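Local coordinates for protein alcohol dehydrogenase, zinc-containing (Streptococcus pneumoniae serotype 2, PDB 5YLN) that binds zinc and probably acts as an alcohol dehydrogenase that uses NAD+ as its oxidant, at residues 45-49 against 50-54; 168-171 against 172-175; 204-207 against 208-212; 247-251 against 252-256. One frame throughout, in Å; residues are numbered along the deposited sequence.

In the fold
The four contacts are local turns and helix ends spread over both parts of the enzyme. Contact 1 closes the helix 43-50 in the GroES-like part, with the side chain of I48 about 8 Å from a bound zinc. The other three border the six-stranded parallel sheet of the Rossmann-type part: contact 2 leads into strand 174-178, contact 3 follows strand 198-203 and contact 4 follows strand 242-247. Centres of contacts 3 and 4 lie about 17 Å apart, and their nearest atoms about 7 Å. Contacts 1 and 2, about 34 Å between centres, fall on opposite sides of the chain's centre. Contact 4 comes within about 6 Å of contact 1, nearest atoms, without touching it.

Contact 1 of 4, residues 45-49 against 50-54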
ATOM      1  N   ASP A  45      15.674 -20.875  -4.071  1.00 38.63           N
ATOM      2  CA  ASP A  45      16.848 -21.744  -4.037  1.00 38.98           C
ATOM      3  C   ASP A  45      17.607 -21.678  -5.356  1.00 40.41           C
ATOM      4  O   ASP A  45      18.846 -21.649  -5.373  1.00 35.81           O
ATOM      5  CB  ASP A  45      16.431 -23.189  -3.728  1.00 35.66           C
ATOM      6  CG  ASP A  45      15.753 -23.343  -2.354  1.00 42.05           C
ATOM      7  OD1 ASP A  45      16.084 -22.584  -1.410  1.00 39.92           O
ATOM      8  OD2 ASP A  45      14.881 -24.230  -2.219  1.00 37.11           O
ATOM      9  N   LEU A  46      16.877 -21.678  -6.478  1.00 38.64           N
ATOM     10  CA  LEU A  46      17.514 -21.500  -7.783  1.00 35.08           C
ATOM     11  C   LEU A  46      18.279 -20.185  -7.837  1.00 31.85           C
ATOM     12  O   LEU A  46      19.410 -20.130  -8.325  1.00 35.56           O
ATOM     13  CB  LEU A  46      16.458 -21.547  -8.887  1.00 38.44           C
ATOM     14  CG  LEU A  46      15.637 -22.835  -8.895  1.00 38.03           C
ATOM     15  CD1 LEU A  46      14.693 -22.859 -10.075  1.00 33.17           C
ATOM     16  CD2 LEU A  46      16.593 -24.020  -8.910  1.00 32.59           C
ATOM     17  N   HIS A  47      17.664 -19.112  -7.336  1.00 37.87           N
ATOM     18  CA  HIS A  47      18.323 -17.809  -7.296  1.00 34.90           C
ATOM     19  C   HIS A  47      19.592 -17.849  -6.451  1.00 35.86           C
ATOM     20  O   HIS A  47      20.606 -17.249  -6.826  1.00 39.98           O
ATOM     21  CB  HIS A  47      17.364 -16.748  -6.745  1.00 30.82           C
ATOM     22  CG  HIS A  47      16.273 -16.362  -7.697  1.00 50.85           C
ATOM     23  ND1 HIS A  47      16.520 -15.721  -8.892  1.00 48.29           N
ATOM     24  CD2 HIS A  47      14.927 -16.508  -7.619  1.00 47.37           C
ATOM     25  CE1 HIS A  47      15.377 -15.505  -9.519  1.00 45.86           C
ATOM     26  NE2 HIS A  47      14.395 -15.970  -8.766  1.00 52.82           N
ATOM     27  N   ILE A  48      19.552 -18.527  -5.294  1.00 34.38           N
ATOM     28  CA  ILE A  48      20.747 -18.621  -4.455  1.00 37.01           C
ATOM     29  C   ILE A  48      21.893 -19.263  -5.230  1.00 32.49           C
ATOM     30  O   ILE A  48      23.024 -18.769  -5.221  1.00 40.95           O
ATOM     31  CB  ILE A  48      20.458 -19.401  -3.161  1.00 31.34           C
ATOM     32  CG1 ILE A  48      19.557 -18.615  -2.213  1.00 30.64           C
ATOM     33  CG2 ILE A  48      21.777 -19.783  -2.463  1.00 31.80           C
ATOM     34  CD1 ILE A  48      18.905 -19.484  -1.177  1.00 31.67           C
ATOM     35  N   ILE A  49      21.613 -20.381  -5.903  1.00 36.53           N
ATOM     36  CA  ILE A  49      22.655 -21.118  -6.621  1.00 33.47           C
ATOM     37  C   ILE A  49      23.235 -20.273  -7.742  1.00 45.77           C
ATOM     38  O   ILE A  49      24.441 -20.326  -8.020  1.00 34.64           O
ATOM     39  CB  ILE A  49      22.095 -22.447  -7.152  1.00 33.56           C
ATOM     40  CG1 ILE A  49      21.790 -23.388  -5.980  1.00 46.13           C
ATOM     41  CG2 ILE A  49      23.061 -23.095  -8.155  1.00 34.42           C
ATOM     42  CD1 ILE A  49      20.995 -24.612  -6.378  1.00 41.32           C
ATOM     43  N   LYS A  50      22.388 -19.485  -8.411  1.00 40.74           N
ATOM     44  CA  LYS A  50      22.850 -18.576  -9.457  1.00 43.81           C
ATOM     45  C   LYS A  50      23.748 -17.470  -8.918  1.00 37.25           C
ATOM     46  O   LYS A  50      24.550 -16.920  -9.676  1.00 45.41           O
ATOM     47  CB  LYS A  50      21.653 -17.958 -10.179  1.00 57.01           C
ATOM     48  CG  LYS A  50      21.164 -18.750 -11.382  1.00 64.24           C
ATOM     49  CD  LYS A  50      19.860 -18.175 -11.937  1.00 64.65           C
ATOM     50  CE  LYS A  50      20.017 -16.707 -12.301  1.00 63.07           C
ATOM     51  NZ  LYS A  50      21.240 -16.460 -13.139  1.00 59.26           N
ATOM     52  N   GLY A  51      23.650 -17.142  -7.636  1.00 41.23           N
ATOM     53  CA  GLY A  51      24.412 -16.050  -7.066  1.00 44.90           C
ATOM     54  C   GLY A  51      23.637 -14.768  -6.851  1.00 49.23           C
ATOM     55  O   GLY A  51      24.253 -13.732  -6.576  1.00 46.40           O
ATOM     56  N   ASP A  52      22.309 -14.799  -6.964  1.00 46.89           N
ATOM     57  CA  ASP A  52      21.494 -13.599  -6.796  1.00 45.29           C
ATOM     58  C   ASP A  52      21.018 -13.397  -5.361  1.00 44.85           C
ATOM     59  O   ASP A  52      20.286 -12.434  -5.098  1.00 44.37           O
ATOM     60  CB  ASP A  52      20.277 -13.641  -7.728  1.00 49.77           C
ATOM     61  CG  ASP A  52      20.660 -13.890  -9.187  1.00 53.24           C
ATOM     62  OD1 ASP A  52      21.739 -13.428  -9.608  1.00 57.98           O
ATOM     63  OD2 ASP A  52      19.872 -14.552  -9.909  1.00 52.97           O
ATOM     64  N   VAL A  53      21.391 -14.280  -4.436  1.00 38.04           N
ATOM     65  CA  VAL A  53      21.163 -14.055  -3.010  1.00 40.79           C
ATOM     66  C   VAL A  53      22.522 -14.113  -2.324  1.00 43.21           C
ATOM     67  O   VAL A  53      22.841 -15.110  -1.664  1.00 39.61           O
ATOM     68  CB  VAL A  53      20.195 -15.088  -2.416  1.00 36.87           C
ATOM     69  CG1 VAL A  53      19.693 -14.622  -1.068  1.00 38.46           C
ATOM     70  CG2 VAL A  53      19.038 -15.347  -3.375  1.00 35.00           C
ATOM     71  N   PRO A  54      23.356 -13.079  -2.455  1.00 42.70           N
ATOM     72  CA  PRO A  54      24.745 -13.193  -1.981  1.00 44.33           C
ATOM     73  C   PRO A  54      24.893 -13.099  -0.472  1.00 40.21           C
ATOM     74  O   PRO A  54      26.005 -13.299   0.035  1.00 39.25           O
ATOM     75  CB  PRO A  54      25.461 -12.045  -2.701  1.00 41.36           C
ATOM     76  CG  PRO A  54      24.367 -11.083  -3.122  1.00 43.20           C
ATOM     77  CD  PRO A  54      23.035 -11.752  -3.007  1.00 41.00           C
TER
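The carbonyl of H47 takes the backbone N-H of D52 at 3.0 Å (N to O) and, more weakly, that of G51, ending the helix that began at residue 43. G51 N also lies 3.0 Å from I48 O, a bond in which the donor stands 64° out of the carbonyl plane. Just before it, K50 N binds L46 O, a regular helical bond. With its positive phi of 102°, G51 turns the chain out of the helix, and the bonds from D52 N to H47 O (6→1) and from G51 N to I48 O (5→2) make this a Schellman motif, with the weak G51 N to H47 O bond beside them.

The reversal folds V53 back beside the helix. Its CG2 sits 3.5 Å from I48 CG1, the two branched side chains meeting at a slant, and the same methyl lies 4.0 Å from H47 CB. On the more exposed side, D52 OD2 lies at the edge of the H47 imidazole, in its plane, 3.7 Å from ND1, while the carboxylate is turned 48° from the ring. K50 bends at chi3 and chi4, which brings NZ to a long salt bridge with D52 OD2.

Beyond the turn, L46 and I49 pack on Y333 of helix 329-337, whereas I48 turns to C56 and L62 in the loop that leads to strand 66-72.

Contact 2 of 4, residues 168-171 against 172-175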
ATOM      1  N   LYS A 168      -6.402  -7.844  -0.210  1.00 38.09           N
ATOM      2  CA  LYS A 168      -7.774  -7.597   0.212  1.00 31.45           C
ATOM      3  C   LYS A 168      -8.771  -8.207  -0.771  1.00 34.68           C
ATOM      4  O   LYS A 168      -9.731  -7.561  -1.195  1.00 31.21           O
ATOM      5  CB  LYS A 168      -8.016  -6.091   0.409  1.00 31.64           C
ATOM      6  CG  LYS A 168      -7.097  -5.462   1.453  1.00 34.29           C
ATOM      7  CD  LYS A 168      -7.512  -4.041   1.864  1.00 38.69           C
ATOM      8  CE  LYS A 168      -7.484  -3.084   0.680  1.00 54.06           C
ATOM      9  NZ  LYS A 168      -7.949  -1.686   0.975  1.00 53.08           N
ATOM     10  N   VAL A 169      -8.527  -9.475  -1.137  1.00 31.31           N
ATOM     11  CA  VAL A 169      -9.523 -10.249  -1.877  1.00 29.31           C
ATOM     12  C   VAL A 169     -10.784 -10.441  -1.035  1.00 32.00           C
ATOM     13  O   VAL A 169     -10.713 -10.830   0.134  1.00 33.34           O
ATOM     14  CB  VAL A 169      -8.983 -11.636  -2.263  1.00 34.11           C
ATOM     15  CG1 VAL A 169     -10.058 -12.406  -3.047  1.00 24.41           C
ATOM     16  CG2 VAL A 169      -7.689 -11.544  -3.033  1.00 30.01           C
ATOM     17  N   GLU A 170     -11.942 -10.253  -1.665  1.00 31.02           N
ATOM     18  CA  GLU A 170     -13.249 -10.307  -1.024  1.00 32.76           C
ATOM     19  C   GLU A 170     -14.254 -10.883  -2.010  1.00 28.59           C
ATOM     20  O   GLU A 170     -14.041 -10.820  -3.225  1.00 32.13           O
ATOM     21  CB  GLU A 170     -13.701  -8.905  -0.582  1.00 35.26           C
ATOM     22  CG  GLU A 170     -13.957  -8.007  -1.777  1.00 49.19           C
ATOM     23  CD  GLU A 170     -14.489  -6.635  -1.401  1.00 66.21           C
ATOM     24  OE1 GLU A 170     -14.692  -6.384  -0.192  1.00 64.89           O
ATOM     25  OE2 GLU A 170     -14.702  -5.809  -2.321  1.00 74.52           O
ATOM     26  N   PRO A 171     -15.378 -11.421  -1.525  1.00 33.01           N
ATOM     27  CA  PRO A 171     -16.346 -12.034  -2.444  1.00 26.67           C
ATOM     28  C   PRO A 171     -16.836 -11.051  -3.489  1.00 26.63           C
ATOM     29  O   PRO A 171     -17.098  -9.878  -3.211  1.00 30.30           O
ATOM     30  CB  PRO A 171     -17.480 -12.494  -1.520  1.00 33.78           C
ATOM     31  CG  PRO A 171     -16.824 -12.666  -0.202  1.00 34.71           C
ATOM     32  CD  PRO A 171     -15.796 -11.567  -0.120  1.00 23.91           C
ATOM     33  N   GLY A 172     -16.940 -11.543  -4.711  1.00 25.35           N
ATOM     34  CA  GLY A 172     -17.407 -10.730  -5.809  1.00 28.90           C
ATOM     35  C   GLY A 172     -16.411  -9.744  -6.386  1.00 34.81           C
ATOM     36  O   GLY A 172     -16.765  -9.034  -7.333  1.00 40.13           O
ATOM     37  N   CYS A 173     -15.179  -9.663  -5.870  1.00 32.08           N
ATOM     38  CA  CYS A 173     -14.218  -8.758  -6.503  1.00 31.89           C
ATOM     39  C   CYS A 173     -13.566  -9.401  -7.733  1.00 32.89           C
ATOM     40  O   CYS A 173     -13.836 -10.547  -8.104  1.00 33.11           O
ATOM     41  CB  CYS A 173     -13.139  -8.328  -5.514  1.00 40.63           C
ATOM     42  SG  CYS A 173     -11.844  -9.567  -5.294  1.00 42.56           S
ATOM     43  N   SER A 174     -12.681  -8.637  -8.372  1.00 27.38           N
ATOM     44  CA  SER A 174     -11.987  -9.047  -9.580  1.00 30.02           C
ATOM     45  C   SER A 174     -10.498  -9.125  -9.269  1.00 33.18           C
ATOM     46  O   SER A 174      -9.886  -8.132  -8.853  1.00 35.17           O
ATOM     47  CB  SER A 174     -12.273  -8.066 -10.723  1.00 31.72           C
ATOM     48  OG  SER A 174     -11.837  -6.762 -10.367  1.00 44.77           O
ATOM     49  N   VAL A 175      -9.929 -10.302  -9.452  1.00 38.48           N
ATOM     50  CA  VAL A 175      -8.520 -10.545  -9.184  1.00 35.32           C
ATOM     51  C   VAL A 175      -7.845 -10.914 -10.492  1.00 35.66           C
ATOM     52  O   VAL A 175      -8.404 -11.660 -11.303  1.00 32.14           O
ATOM     53  CB  VAL A 175      -8.322 -11.665  -8.146  1.00 37.22           C
ATOM     54  CG1 VAL A 175      -6.822 -11.835  -7.820  1.00 26.00           C
ATOM     55  CG2 VAL A 175      -9.178 -11.398  -6.896  1.00 25.63           C
TER
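V169, C173 and V175 make the closely packed side of this turn, while E170, P171 and G172 carry its exposed side. V169 CG1 lies 4.0 Å from C173 SG and 4.1 Å from V175 CG2, and the two valines cross at about a right angle, meeting through their methyl branches. The sulfur of C173 is placed between its backbone N and carbonyl carbon (chi1 80°), which swings it back across the turn. There it accepts a weak but straight bond from E170 N, 3.7 Å to SG.

On the exposed side the chain reverses in a type II beta turn from E170 to C173, closed by C173 N bonding to E170 O at 3.1 Å. G172, at the third position, takes the positive phi (77°) of such a turn. The exposed E170 side chain is extended beyond CG; that carbon rests 3.8 Å from C173 CB.

The turn joins helix 157-165 to strand 174-178. C173 and V175 touch P196 and V169 touches Y194, while backbone bonds from C173 to K198 and from V175 to K198 and I200 bring the new strand alongside strand 198-203; S174 pairs on its other side with V244 of strand 242-247.

Contact 3 of 4, residues 204-207 against 208-212; sequences LDDN and RLETA
D205 and R208 meet twice, through charge and through a carbon laid on a flat group. D205 CB sits over the centre of the R208 guanidinium, 3.3 Å from CZ, and the carboxylate plane stands 75° from that of the guanidinium. D205 OD2 is 2.9 Å from R208 NH1 but well out of the guanidinium plane, making a salt bridge by charge alone, with no N-H directed at the oxygen. The other oxygen, OD1, accepts a weak bond from R208 N at 3.2 Å and, in a short and strained geometry, a weak one from N207 N.

With CG of D205 anti to the backbone N (chi1 178°), the carboxylate is turned toward the opening turn of the helix. The arginine bends at chi3 to double back over D205. Both partners are positioned by D203, whose OD1 accepts from D205 N and forms a salt bridge with R208 NH2. Farther along, N207 O receives both T211 N (3.0 Å) and T211 OG1 (3.2 Å) from opposite faces of its carbonyl plane. D206 and E210 run side by side; their like charges are probably balanced by K220, which bridges to both.

D205 is thus the N-cap of helix 206-214. The cap lies at the crossover from strand 198-203 into this helix, part of the beta-alpha-beta unit of a Rossmann-type domain.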
ATOM      1  N   LEU A 204       2.640 -15.826 -20.127  1.00 46.98           N
ATOM      2  CA  LEU A 204       3.052 -16.028 -21.519  1.00 48.26           C
ATOM      3  C   LEU A 204       2.824 -17.460 -21.987  1.00 47.30           C
ATOM      4  O   LEU A 204       2.447 -17.681 -23.140  1.00 49.29           O
ATOM      5  CB  LEU A 204       4.532 -15.673 -21.698  1.00 52.14           C
ATOM      6  CG  LEU A 204       5.027 -14.352 -21.093  1.00 64.20           C
ATOM      7  CD1 LEU A 204       6.548 -14.347 -20.952  1.00 65.46           C
ATOM      8  CD2 LEU A 204       4.568 -13.155 -21.921  1.00 66.35           C
ATOM      9  N   ASP A 205       3.026 -18.427 -21.095  1.00 50.70           N
ATOM     10  CA  ASP A 205       2.975 -19.855 -21.401  1.00 49.12           C
ATOM     11  C   ASP A 205       1.536 -20.366 -21.348  1.00 47.57           C
ATOM     12  O   ASP A 205       0.887 -20.311 -20.292  1.00 40.42           O
ATOM     13  CB  ASP A 205       3.854 -20.594 -20.393  1.00 53.13           C
ATOM     14  CG  ASP A 205       3.854 -22.100 -20.572  1.00 56.87           C
ATOM     15  OD1 ASP A 205       2.936 -22.659 -21.204  1.00 61.84           O
ATOM     16  OD2 ASP A 205       4.793 -22.735 -20.047  1.00 65.98           O
ATOM     17  N   ASP A 206       1.058 -20.915 -22.468  1.00 47.58           N
ATOM     18  CA  ASP A 206      -0.311 -21.419 -22.496  1.00 54.35           C
ATOM     19  C   ASP A 206      -0.477 -22.696 -21.674  1.00 49.20           C
ATOM     20  O   ASP A 206      -1.577 -22.959 -21.168  1.00 46.49           O
ATOM     21  CB  ASP A 206      -0.770 -21.663 -23.928  1.00 62.95           C
ATOM     22  CG  ASP A 206      -2.224 -22.071 -23.993  1.00 68.97           C
ATOM     23  OD1 ASP A 206      -3.083 -21.234 -23.627  1.00 66.60           O
ATOM     24  OD2 ASP A 206      -2.505 -23.225 -24.387  1.00 66.65           O
ATOM     25  N   ASN A 207       0.585 -23.494 -21.528  1.00 45.21           N
ATOM     26  CA  ASN A 207       0.498 -24.689 -20.690  1.00 45.41           C
ATOM     27  C   ASN A 207       0.217 -24.314 -19.243  1.00 45.56           C
ATOM     28  O   ASN A 207      -0.636 -24.919 -18.582  1.00 33.54           O
ATOM     29  CB  ASN A 207       1.786 -25.508 -20.794  1.00 45.87           C
ATOM     30  CG  ASN A 207       1.933 -26.210 -22.145  1.00 57.56           C
ATOM     31  OD1 ASN A 207       0.967 -26.321 -22.901  1.00 61.39           O
ATOM     32  ND2 ASN A 207       3.139 -26.701 -22.443  1.00 57.36           N
ATOM     33  N   ARG A 208       0.930 -23.312 -18.733  1.00 45.97           N
ATOM     34  CA  ARG A 208       0.693 -22.867 -17.365  1.00 36.44           C
ATOM     35  C   ARG A 208      -0.696 -22.240 -17.210  1.00 37.32           C
ATOM     36  O   ARG A 208      -1.373 -22.461 -16.193  1.00 34.59           O
ATOM     37  CB  ARG A 208       1.805 -21.900 -16.942  1.00 32.06           C
ATOM     38  CG  ARG A 208       3.217 -22.549 -16.924  1.00 31.67           C
ATOM     39  CD  ARG A 208       4.196 -21.778 -16.033  1.00 36.98           C
ATOM     40  NE  ARG A 208       4.490 -20.455 -16.591  1.00 45.22           N
ATOM     41  CZ  ARG A 208       5.442 -20.215 -17.499  1.00 55.50           C
ATOM     42  NH1 ARG A 208       6.204 -21.211 -17.956  1.00 57.62           N
ATOM     43  NH2 ARG A 208       5.637 -18.974 -17.960  1.00 44.51           N
ATOM     44  N   LEU A 209      -1.151 -21.476 -18.216  1.00 36.20           N
ATOM     45  CA  LEU A 209      -2.503 -20.918 -18.159  1.00 41.02           C
ATOM     46  C   LEU A 209      -3.566 -22.018 -18.151  1.00 38.29           C
ATOM     47  O   LEU A 209      -4.556 -21.924 -17.416  1.00 39.52           O
ATOM     48  CB  LEU A 209      -2.739 -19.943 -19.320  1.00 40.35           C
ATOM     49  CG  LEU A 209      -2.040 -18.571 -19.258  1.00 40.98           C
ATOM     50  CD1 LEU A 209      -2.299 -17.751 -20.529  1.00 32.39           C
ATOM     51  CD2 LEU A 209      -2.436 -17.780 -18.026  1.00 37.76           C
ATOM     52  N   GLU A 210      -3.374 -23.069 -18.955  1.00 46.64           N
ATOM     53  CA  GLU A 210      -4.300 -24.197 -18.945  1.00 44.57           C
ATOM     54  C   GLU A 210      -4.343 -24.867 -17.578  1.00 35.75           C
ATOM     55  O   GLU A 210      -5.417 -25.231 -17.093  1.00 37.37           O
ATOM     56  CB  GLU A 210      -3.916 -25.214 -20.024  1.00 45.85           C
ATOM     57  CG  GLU A 210      -4.503 -24.912 -21.389  1.00 44.77           C
ATOM     58  CD  GLU A 210      -6.030 -24.914 -21.385  1.00 60.34           C
ATOM     59  OE1 GLU A 210      -6.640 -25.957 -21.042  1.00 64.75           O
ATOM     60  OE2 GLU A 210      -6.623 -23.868 -21.725  1.00 61.65           O
ATOM     61  N   THR A 211      -3.185 -25.043 -16.943  1.00 33.70           N
ATOM     62  CA  THR A 211      -3.176 -25.574 -15.583  1.00 33.45           C
ATOM     63  C   THR A 211      -3.916 -24.629 -14.629  1.00 38.24           C
ATOM     64  O   THR A 211      -4.612 -25.076 -13.713  1.00 36.04           O
ATOM     65  CB  THR A 211      -1.729 -25.803 -15.126  1.00 32.24           C
ATOM     66  OG1 THR A 211      -1.082 -26.744 -15.994  1.00 44.85           O
ATOM     67  CG2 THR A 211      -1.681 -26.333 -13.690  1.00 42.08           C
ATOM     68  N   ALA A 212      -3.793 -23.314 -14.845  1.00 33.78           N
ATOM     69  CA  ALA A 212      -4.459 -22.360 -13.961  1.00 36.05           C
ATOM     70  C   ALA A 212      -5.974 -22.527 -14.015  1.00 30.14           C
ATOM     71  O   ALA A 212      -6.647 -22.539 -12.979  1.00 32.12           O
ATOM     72  CB  ALA A 212      -4.057 -20.932 -14.329  1.00 33.50           C
TER

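Contact 4 of 4, residues 247-251 against 252-256; sequences EAVGI and PATFD
T254 points from the first turn of the helix back into the loop before it, touching V249 and I251. Its CB comes near the E247 carboxylate, though the place of OE2 is doubtful. From CB, the methyl CG2 reaches V249, 3.7 Å from its CB and 3.9 Å from its CG2, the two side chains crossing at about a right angle. The hydroxyl OG1 lies between the backbone N and carbonyl carbon (chi1 53°), which turns it toward the carbonyl of I251: it is 2.9 Å from I251 O and 3.5 Å from I251 CG1. Because OG1 also stands too close to E247 OE2 in the model, its exact place and the course of its proton remain unsettled.

I251 is the N-cap residue, and its carbonyl takes F255 N at 3.1 Å in a nearly straight bond (177°), the first of the helix. Its CD1 rests 3.9 Å from A253 CB, and its CB lies close against the ring of P252, 3.4 Å from CD. Within the loop, E247 bends back at chi2 so that OE1 accepts V249 N at 3.2 Å, met from above the carboxylate plane; this helps hold the loop in its curve.

The loop leaves strand 242-247 of the parallel sheet, E247 still pairing with A269 and C271 beside it, and opens helix 252-261. F255 touches V278 and F280 of strand 278-280 and packs on L282 of the second subunit.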
ATOM      1  N   GLU A 247       1.175  -9.754  -8.119  1.00 34.88           N
ATOM      2  CA  GLU A 247       2.417  -9.847  -8.896  1.00 34.41           C
ATOM      3  C   GLU A 247       3.229 -11.019  -8.346  1.00 32.97           C
ATOM      4  O   GLU A 247       3.826 -10.912  -7.271  1.00 38.99           O
ATOM      5  CB  GLU A 247       3.198  -8.532  -8.797  1.00 29.92           C
ATOM      6  CG  GLU A 247       4.204  -8.240  -9.922  1.00 48.45           C
ATOM      7  CD  GLU A 247       5.491  -9.073  -9.840  1.00 56.02           C
ATOM      8  OE1 GLU A 247       5.721  -9.810  -8.855  1.00 57.27           O
ATOM      9  OE2 GLU A 247       6.295  -8.983 -10.779  1.00 59.51           O
ATOM     10  N   ALA A 248       3.252 -12.135  -9.067  1.00 33.44           N
ATOM     11  CA  ALA A 248       3.929 -13.345  -8.611  1.00 40.33           C
ATOM     12  C   ALA A 248       5.084 -13.723  -9.527  1.00 43.05           C
ATOM     13  O   ALA A 248       5.314 -14.900  -9.796  1.00 55.91           O
ATOM     14  CB  ALA A 248       2.953 -14.518  -8.488  1.00 35.75           C
ATOM     15  N   VAL A 249       5.836 -12.739 -10.022  1.00 43.19           N
ATOM     16  CA  VAL A 249       6.996 -13.045 -10.852  1.00 41.32           C
ATOM     17  C   VAL A 249       8.221 -12.289 -10.358  1.00 44.96           C
ATOM     18  O   VAL A 249       9.308 -12.864 -10.241  1.00 41.99           O
ATOM     19  CB  VAL A 249       6.740 -12.741 -12.338  1.00 44.94           C
ATOM     20  CG1 VAL A 249       7.995 -13.029 -13.154  1.00 43.13           C
ATOM     21  CG2 VAL A 249       5.616 -13.601 -12.847  1.00 44.13           C
ATOM     22  N   GLY A 250       8.066 -11.000 -10.081  1.00 37.93           N
ATOM     23  CA  GLY A 250       9.166 -10.249  -9.517  1.00 34.20           C
ATOM     24  C   GLY A 250      10.115  -9.618 -10.524  1.00 39.20           C
ATOM     25  O   GLY A 250      11.309  -9.523 -10.255  1.00 36.98           O
ATOM     26  N   ILE A 251       9.620  -9.183 -11.677  1.00 38.18           N
ATOM     27  CA  ILE A 251      10.465  -8.433 -12.602  1.00 42.02           C
ATOM     28  C   ILE A 251       9.772  -7.119 -12.927  1.00 47.02           C
ATOM     29  O   ILE A 251       8.558  -6.955 -12.695  1.00 40.82           O
ATOM     30  CB  ILE A 251      10.780  -9.236 -13.892  1.00 45.50           C
ATOM     31  CG1 ILE A 251       9.497  -9.549 -14.670  1.00 47.49           C
ATOM     32  CG2 ILE A 251      11.604 -10.498 -13.573  1.00 34.40           C
ATOM     33  CD1 ILE A 251       9.751  -9.903 -16.117  1.00 45.73           C
ATOM     34  N   PRO A 252      10.530  -6.143 -13.435  1.00 45.08           N
ATOM     35  CA  PRO A 252       9.925  -4.841 -13.762  1.00 40.60           C
ATOM     36  C   PRO A 252       8.753  -4.930 -14.718  1.00 42.96           C
ATOM     37  O   PRO A 252       7.820  -4.127 -14.605  1.00 45.41           O
ATOM     38  CB  PRO A 252      11.095  -4.064 -14.384  1.00 40.41           C
ATOM     39  CG  PRO A 252      12.315  -4.664 -13.745  1.00 41.51           C
ATOM     40  CD  PRO A 252      12.000  -6.126 -13.552  1.00 40.54           C
ATOM     41  N   ALA A 253       8.766  -5.870 -15.666  1.00 36.26           N
ATOM     42  CA  ALA A 253       7.675  -5.926 -16.635  1.00 45.23           C
ATOM     43  C   ALA A 253       6.371  -6.338 -15.965  1.00 42.03           C
ATOM     44  O   ALA A 253       5.319  -5.747 -16.228  1.00 45.07           O
ATOM     45  CB  ALA A 253       8.011  -6.881 -17.780  1.00 39.90           C
ATOM     46  N   THR A 254       6.422  -7.327 -15.079  1.00 38.07           N
ATOM     47  CA  THR A 254       5.194  -7.754 -14.427  1.00 38.84           C
ATOM     48  C   THR A 254       4.700  -6.693 -13.450  1.00 40.68           C
ATOM     49  O   THR A 254       3.492  -6.441 -13.365  1.00 37.55           O
ATOM     50  CB  THR A 254       5.395  -9.115 -13.748  1.00 42.11           C
ATOM     51  OG1 THR A 254       6.533  -9.077 -12.874  1.00 45.54           O
ATOM     52  CG2 THR A 254       5.610 -10.212 -14.803  1.00 43.20           C
ATOM     53  N   PHE A 255       5.606  -6.047 -12.716  1.00 37.46           N
ATOM     54  CA  PHE A 255       5.156  -4.941 -11.886  1.00 34.91           C
ATOM     55  C   PHE A 255       4.510  -3.871 -12.744  1.00 46.50           C
ATOM     56  O   PHE A 255       3.483  -3.293 -12.364  1.00 52.22           O
ATOM     57  CB  PHE A 255       6.295  -4.328 -11.076  1.00 32.63           C
ATOM     58  CG  PHE A 255       5.860  -3.123 -10.261  1.00 39.17           C
ATOM     59  CD1 PHE A 255       5.261  -3.286  -9.009  1.00 43.29           C
ATOM     60  CD2 PHE A 255       5.998  -1.832 -10.765  1.00 40.07           C
ATOM     61  CE1 PHE A 255       4.839  -2.196  -8.270  1.00 43.01           C
ATOM     62  CE2 PHE A 255       5.582  -0.731 -10.026  1.00 43.13           C
ATOM     63  CZ  PHE A 255       4.999  -0.919  -8.778  1.00 43.84           C
ATOM     64  N   ASP A 256       5.083  -3.614 -13.920  1.00 40.09           N
ATOM     65  CA  ASP A 256       4.534  -2.584 -14.787  1.00 38.85           C
ATOM     66  C   ASP A 256       3.148  -2.968 -15.298  1.00 42.12           C
ATOM     67  O   ASP A 256       2.245  -2.123 -15.358  1.00 39.97           O
ATOM     68  CB  ASP A 256       5.477  -2.330 -15.957  1.00 44.12           C
ATOM     69  CG  ASP A 256       4.968  -1.240 -16.863  1.00 56.49           C
ATOM     70  OD1 ASP A 256       4.753  -0.108 -16.370  1.00 55.83           O
ATOM     71  OD2 ASP A 256       4.760  -1.520 -18.061  1.00 67.98           O
TER